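Local coordinates for GH127 beta-L-arabinofuranoside (Geobacillus stearothermophilus, PDB 4QK0), which probably hydrolyses beta-L-arabinofuranosides, releasing L-arabinose, as a family 127 glycoside hydrolase, at residues W296-G308 with A357-I369. Residues are numbered along the deposited sequence; the frame is centred on the assembly and turned at random.
Sequences WENVTKRQMYITG and ADVMERALYNGTI
The W296 ring meets V359 obliquely, CH2 lying 3.7 Å from V359 CB, while T300 CG2 sits over the centre of one ring face and E297 OE2 lies in plane at the edge. V359 CG1 also touches the selenium of selenomethionine M304, so the valine fits between tryptophan and selenomethionine. The other flat group, the R362 guanidinium, takes I306 O at its edge, and M304 CE reaches it obliquely, 3.9 Å from NE. With CG anti to the backbone N (chi1 -174°) and the chain bent at chi3 (-70°), R362 brings its CG and CD up against I306 O and turns NH1 back onto the same oxygen. The NH1 to I306 O bond, 2.8 Å, lies in the carbonyl plane on a lone pair. One residue further on, G367 N donates to T307 O at 2.9 Å, and N366 CB packs 3.3 Å from that oxygen. N366 ND2 ties back to R362 O, while its OD1 takes the N-H of V558 in strand 557-562. On G308, a CB would clash with A363 CA. A leucine at R362, offering I306 O no N-H, would probably leave the 305-308 turn less firmly held. The chemistry changes along the contact: apolar packing joins helices 286-302 and 354-365 in a catalytic domain consistent with the (alpha/alpha)6 barrel of six-hairpin glycosidases, and hydrogen bonds to backbone carbonyls fix the turn.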
loop_
_atom_site.group_PDB
_atom_site.type_symbol
_atom_site.label_atom_id
_atom_site.label_comp_id
_atom_site.label_asym_id
_atom_site.label_seq_id
_atom_site.Cartn_x
_atom_site.Cartn_y
_atom_site.Cartn_z
ATOM N N TRP A 296 -18.580 5.910 -18.507
ATOM C CA TRP A 296 -17.606 5.378 -19.417
ATOM C C TRP A 296 -16.367 6.226 -19.481
ATOM O O TRP A 296 -15.245 5.719 -19.481
ATOM C CB TRP A 296 -18.175 5.295 -20.835
ATOM C CG TRP A 296 -17.145 4.938 -21.822
ATOM C CD1 TRP A 296 -16.465 5.758 -22.623
ATOM C CD2 TRP A 296 -16.648 3.636 -22.060
ATOM N NE1 TRP A 296 -15.568 5.056 -23.366
ATOM C CE2 TRP A 296 -15.672 3.743 -23.040
ATOM C CE3 TRP A 296 -16.977 2.388 -21.562
ATOM C CZ2 TRP A 296 -15.015 2.672 -23.543
ATOM C CZ3 TRP A 296 -16.325 1.318 -22.013
ATOM C CH2 TRP A 296 -15.322 1.451 -23.008
ATOM N N GLU A 297 -16.555 7.504 -19.677
ATOM C CA GLU A 297 -15.433 8.428 -19.723
ATOM C C GLU A 297 -14.667 8.420 -18.396
ATOM O O GLU A 297 -13.454 8.449 -18.400
ATOM C CB GLU A 297 -15.925 9.851 -20.022
ATOM C CG GLU A 297 -16.472 9.977 -21.462
ATOM C CD GLU A 297 -15.385 9.881 -22.546
ATOM O OE1 GLU A 297 -14.488 10.766 -22.556
ATOM O OE2 GLU A 297 -15.390 8.932 -23.385
ATOM N N ASN A 298 -15.374 8.379 -17.263
ATOM C CA ASN A 298 -14.691 8.387 -16.011
ATOM C C ASN A 298 -13.839 7.103 -15.846
ATOM O O ASN A 298 -12.671 7.164 -15.448
ATOM C CB ASN A 298 -15.638 8.497 -14.869
ATOM C CG ASN A 298 -14.896 8.633 -13.529
ATOM O OD1 ASN A 298 -14.981 7.776 -12.645
ATOM N ND2 ASN A 298 -14.216 9.767 -13.357
ATOM N N VAL A 299 -14.420 5.941 -16.135
ATOM C CA VAL A 299 -13.694 4.678 -15.945
ATOM C C VAL A 299 -12.492 4.630 -16.889
ATOM O O VAL A 299 -11.384 4.382 -16.445
ATOM C CB VAL A 299 -14.581 3.453 -16.195
ATOM C CG1 VAL A 299 -13.741 2.218 -16.262
ATOM C CG2 VAL A 299 -15.581 3.324 -15.103
ATOM N N THR A 300 -12.710 4.917 -18.165
ATOM C CA THR A 300 -11.744 4.581 -19.172
ATOM C C THR A 300 -10.744 5.697 -19.385
ATOM O O THR A 300 -9.704 5.450 -19.955
ATOM C CB THR A 300 -12.386 4.231 -20.549
ATOM O OG1 THR A 300 -13.072 5.366 -21.081
ATOM C CG2 THR A 300 -13.316 3.112 -20.398
ATOM N N LYS A 301 -11.070 6.912 -18.997
ATOM C CA LYS A 301 -10.115 7.985 -19.097
ATOM C C LYS A 301 -9.484 8.413 -17.743
ATOM O O LYS A 301 -8.628 9.291 -17.713
ATOM C CB LYS A 301 -10.749 9.183 -19.763
ATOM C CG LYS A 301 -11.056 8.801 -21.220
ATOM C CD LYS A 301 -10.943 9.868 -22.308
ATOM C CE LYS A 301 -11.286 9.252 -23.677
ATOM N NZ LYS A 301 -12.718 8.806 -23.742
ATOM N N ARG A 302 -9.971 7.875 -16.637
ATOM C CA ARG A 302 -9.414 8.261 -15.341
ATOM C C ARG A 302 -9.143 7.137 -14.416
ATOM O O ARG A 302 -8.361 7.343 -13.531
ATOM C CB ARG A 302 -10.302 9.296 -14.671
ATOM C CG ARG A 302 -10.469 10.486 -15.566
ATOM C CD ARG A 302 -11.019 11.652 -14.855
ATOM N NE ARG A 302 -10.909 12.860 -15.659
ATOM C CZ ARG A 302 -11.112 14.079 -15.166
ATOM N NH1 ARG A 302 -11.395 14.239 -13.874
ATOM N NH2 ARG A 302 -11.000 15.140 -15.951
ATOM N N GLN A 303 -9.788 5.979 -14.572
ATOM C CA GLN A 303 -9.637 4.896 -13.579
ATOM C C GLN A 303 -9.393 3.531 -14.188
ATOM O O GLN A 303 -9.837 2.531 -13.670
ATOM C CB GLN A 303 -10.796 4.838 -12.626
ATOM C CG GLN A 303 -10.980 6.131 -11.832
ATOM C CD GLN A 303 -11.937 5.917 -10.674
ATOM O OE1 GLN A 303 -11.621 5.241 -9.697
ATOM N NE2 GLN A 303 -13.175 6.411 -10.825
HETATM N N MSE A 304 -8.636 3.497 -15.265
HETATM C CA MSE A 304 -8.333 2.281 -15.944
HETATM C C MSE A 304 -6.854 2.159 -16.177
HETATM O O MSE A 304 -6.224 3.107 -16.594
HETATM C CB MSE A 304 -9.025 2.265 -17.319
HETATM C CG MSE A 304 -8.821 0.972 -18.032
HETATM SE SE MSE A 304 -9.579 0.941 -19.881
HETATM C CE MSE A 304 -8.395 2.164 -20.747
ATOM N N TYR A 305 -6.311 0.945 -15.968
ATOM C CA TYR A 305 -4.892 0.661 -16.220
ATOM C C TYR A 305 -4.639 0.450 -17.694
ATOM O O TYR A 305 -5.521 0.059 -18.443
ATOM C CB TYR A 305 -4.479 -0.590 -15.418
ATOM C CG TYR A 305 -4.384 -0.354 -13.881
ATOM C CD1 TYR A 305 -3.240 0.179 -13.323
ATOM C CD2 TYR A 305 -5.411 -0.683 -13.050
ATOM C CE1 TYR A 305 -3.134 0.395 -11.959
ATOM C CE2 TYR A 305 -5.319 -0.460 -11.691
ATOM C CZ TYR A 305 -4.141 0.066 -11.141
ATOM O OH TYR A 305 -4.074 0.323 -9.759
ATOM N N ILE A 306 -3.399 0.568 -18.104
ATOM C CA ILE A 306 -3.088 0.455 -19.487
ATOM C C ILE A 306 -3.400 -0.965 -20.032
ATOM O O ILE A 306 -3.583 -1.127 -21.212
ATOM C CB ILE A 306 -1.643 0.871 -19.775
ATOM C CG1 ILE A 306 -1.406 1.039 -21.269
ATOM C CG2 ILE A 306 -0.674 -0.127 -19.160
ATOM C CD1 ILE A 306 -0.034 1.553 -21.649
ATOM N N THR A 307 -3.466 -1.938 -19.151
ATOM C CA THR A 307 -3.792 -3.296 -19.473
ATOM C C THR A 307 -5.310 -3.563 -19.631
ATOM O O THR A 307 -5.711 -4.692 -19.932
ATOM C CB THR A 307 -3.316 -4.214 -18.334
ATOM O OG1 THR A 307 -3.841 -3.738 -17.095
ATOM C CG2 THR A 307 -1.813 -4.223 -18.272
ATOM N N GLY A 308 -6.142 -2.556 -19.401
ATOM C CA GLY A 308 -7.570 -2.778 -19.322
ATOM C C GLY A 308 -8.006 -3.227 -17.939
ATOM O O GLY A 308 -9.160 -3.447 -17.694
ATOM N N ALA A 357 -14.669 -0.185 -28.765
ATOM C CA ALA A 357 -14.080 -1.419 -29.203
ATOM C C ALA A 357 -12.576 -1.408 -28.923
ATOM O O ALA A 357 -11.983 -2.456 -28.776
ATOM C CB ALA A 357 -14.381 -1.675 -30.685
ATOM N N ASP A 358 -11.982 -0.231 -28.885
ATOM C CA ASP A 358 -10.571 -0.049 -28.563
ATOM C C ASP A 358 -10.311 -0.546 -27.158
ATOM O O ASP A 358 -9.391 -1.347 -26.959
ATOM C CB ASP A 358 -10.131 1.401 -28.699
ATOM C CG ASP A 358 -10.009 1.843 -30.160
ATOM O OD1 ASP A 358 -9.941 0.986 -31.121
ATOM O OD2 ASP A 358 -9.930 3.078 -30.349
ATOM N N VAL A 359 -11.186 -0.199 -26.240
ATOM C CA VAL A 359 -11.122 -0.704 -24.874
ATOM C C VAL A 359 -11.384 -2.190 -24.786
ATOM O O VAL A 359 -10.677 -2.931 -24.052
ATOM C CB VAL A 359 -12.045 0.077 -23.960
ATOM C CG1 VAL A 359 -12.116 -0.509 -22.579
ATOM C CG2 VAL A 359 -11.505 1.483 -23.824
HETATM N N MSE A 360 -12.409 -2.653 -25.482
HETATM C CA MSE A 360 -12.716 -4.054 -25.502
HETATM C C MSE A 360 -11.457 -4.796 -25.882
HETATM O O MSE A 360 -11.131 -5.812 -25.271
HETATM C CB MSE A 360 -13.816 -4.281 -26.569
HETATM C CG MSE A 360 -14.179 -5.732 -26.720
HETATM SE SE MSE A 360 -15.516 -6.099 -28.135
HETATM C CE MSE A 360 -16.877 -5.287 -27.215
ATOM N N GLU A 361 -10.785 -4.329 -26.949
ATOM C CA GLU A 361 -9.615 -5.013 -27.478
ATOM C C GLU A 361 -8.470 -4.953 -26.473
ATOM O O GLU A 361 -7.787 -5.956 -26.223
ATOM C CB GLU A 361 -9.226 -4.381 -28.795
ATOM C CG GLU A 361 -7.887 -4.786 -29.360
ATOM C CD GLU A 361 -7.617 -4.146 -30.699
ATOM O OE1 GLU A 361 -7.297 -2.925 -30.712
ATOM O OE2 GLU A 361 -7.678 -4.868 -31.751
ATOM N N ARG A 362 -8.251 -3.776 -25.871
ATOM C CA ARG A 362 -7.243 -3.643 -24.784
ATOM C C ARG A 362 -7.449 -4.696 -23.655
ATOM O O ARG A 362 -6.519 -5.423 -23.305
ATOM C CB ARG A 362 -7.301 -2.256 -24.226
ATOM C CG ARG A 362 -6.241 -1.907 -23.210
ATOM C CD ARG A 362 -6.453 -0.517 -22.638
ATOM N NE ARG A 362 -6.184 0.547 -23.585
ATOM C CZ ARG A 362 -4.981 0.858 -24.058
ATOM N NH1 ARG A 362 -3.862 0.218 -23.654
ATOM N NH2 ARG A 362 -4.854 1.853 -24.913
ATOM N N ALA A 363 -8.663 -4.837 -23.168
ATOM C CA ALA A 363 -8.936 -5.831 -22.143
ATOM C C ALA A 363 -8.747 -7.258 -22.611
ATOM O O ALA A 363 -8.152 -8.110 -21.901
ATOM C CB ALA A 363 -10.305 -5.667 -21.556
ATOM N N LEU A 364 -9.153 -7.508 -23.836
ATOM C CA LEU A 364 -9.071 -8.830 -24.390
ATOM C C LEU A 364 -7.668 -9.353 -24.596
ATOM O O LEU A 364 -7.420 -10.568 -24.400
ATOM C CB LEU A 364 -9.811 -8.900 -25.735
ATOM C CG LEU A 364 -11.335 -9.053 -25.686
ATOM C CD1 LEU A 364 -11.872 -8.968 -27.130
ATOM C CD2 LEU A 364 -11.781 -10.372 -25.073
ATOM N N TYR A 365 -6.769 -8.500 -25.046
ATOM C CA TYR A 365 -5.424 -8.926 -25.387
ATOM C C TYR A 365 -4.412 -8.661 -24.240
ATOM O O TYR A 365 -3.179 -8.864 -24.426
ATOM C CB TYR A 365 -4.922 -8.276 -26.706
ATOM C CG TYR A 365 -5.633 -8.781 -27.975
ATOM C CD1 TYR A 365 -6.833 -8.239 -28.363
ATOM C CD2 TYR A 365 -5.137 -9.839 -28.714
ATOM C CE1 TYR A 365 -7.498 -8.689 -29.491
ATOM C CE2 TYR A 365 -5.785 -10.304 -29.851
ATOM C CZ TYR A 365 -6.982 -9.726 -30.232
ATOM O OH TYR A 365 -7.701 -10.141 -31.340
ATOM N N ASN A 366 -4.902 -8.224 -23.084
ATOM C CA ASN A 366 -4.006 -7.836 -21.976
ATOM C C ASN A 366 -4.532 -8.293 -20.668
ATOM O O ASN A 366 -4.290 -9.418 -20.287
ATOM C CB ASN A 366 -3.743 -6.348 -21.998
ATOM C CG ASN A 366 -3.062 -5.914 -23.299
ATOM O OD1 ASN A 366 -1.842 -6.043 -23.453
ATOM N ND2 ASN A 366 -3.840 -5.342 -24.225
ATOM N N GLY A 367 -5.356 -7.524 -20.009
ATOM C CA GLY A 367 -5.735 -7.837 -18.635
ATOM C C GLY A 367 -6.757 -8.901 -18.348
ATOM O O GLY A 367 -7.153 -9.074 -17.172
ATOM N N THR A 368 -7.280 -9.547 -19.386
ATOM C CA THR A 368 -8.187 -10.679 -19.171
ATOM C C THR A 368 -7.315 -11.934 -19.248
ATOM O O THR A 368 -7.239 -12.673 -18.302
ATOM C CB THR A 368 -9.325 -10.812 -20.227
ATOM O OG1 THR A 368 -8.755 -10.761 -21.544
ATOM C CG2 THR A 368 -10.335 -9.701 -20.068
ATOM N N ILE A 369 -6.752 -12.199 -20.416
ATOM C CA ILE A 369 -6.012 -13.389 -20.622
ATOM C C ILE A 369 -4.724 -13.434 -19.745
ATOM O O ILE A 369 -4.157 -14.505 -19.556
ATOM C CB ILE A 369 -5.677 -13.604 -22.122
ATOM C CG1 ILE A 369 -5.168 -12.377 -22.760
ATOM C CG2 ILE A 369 -6.923 -14.055 -22.889
ATOM C CD1 ILE A 369 -4.546 -12.625 -24.127
#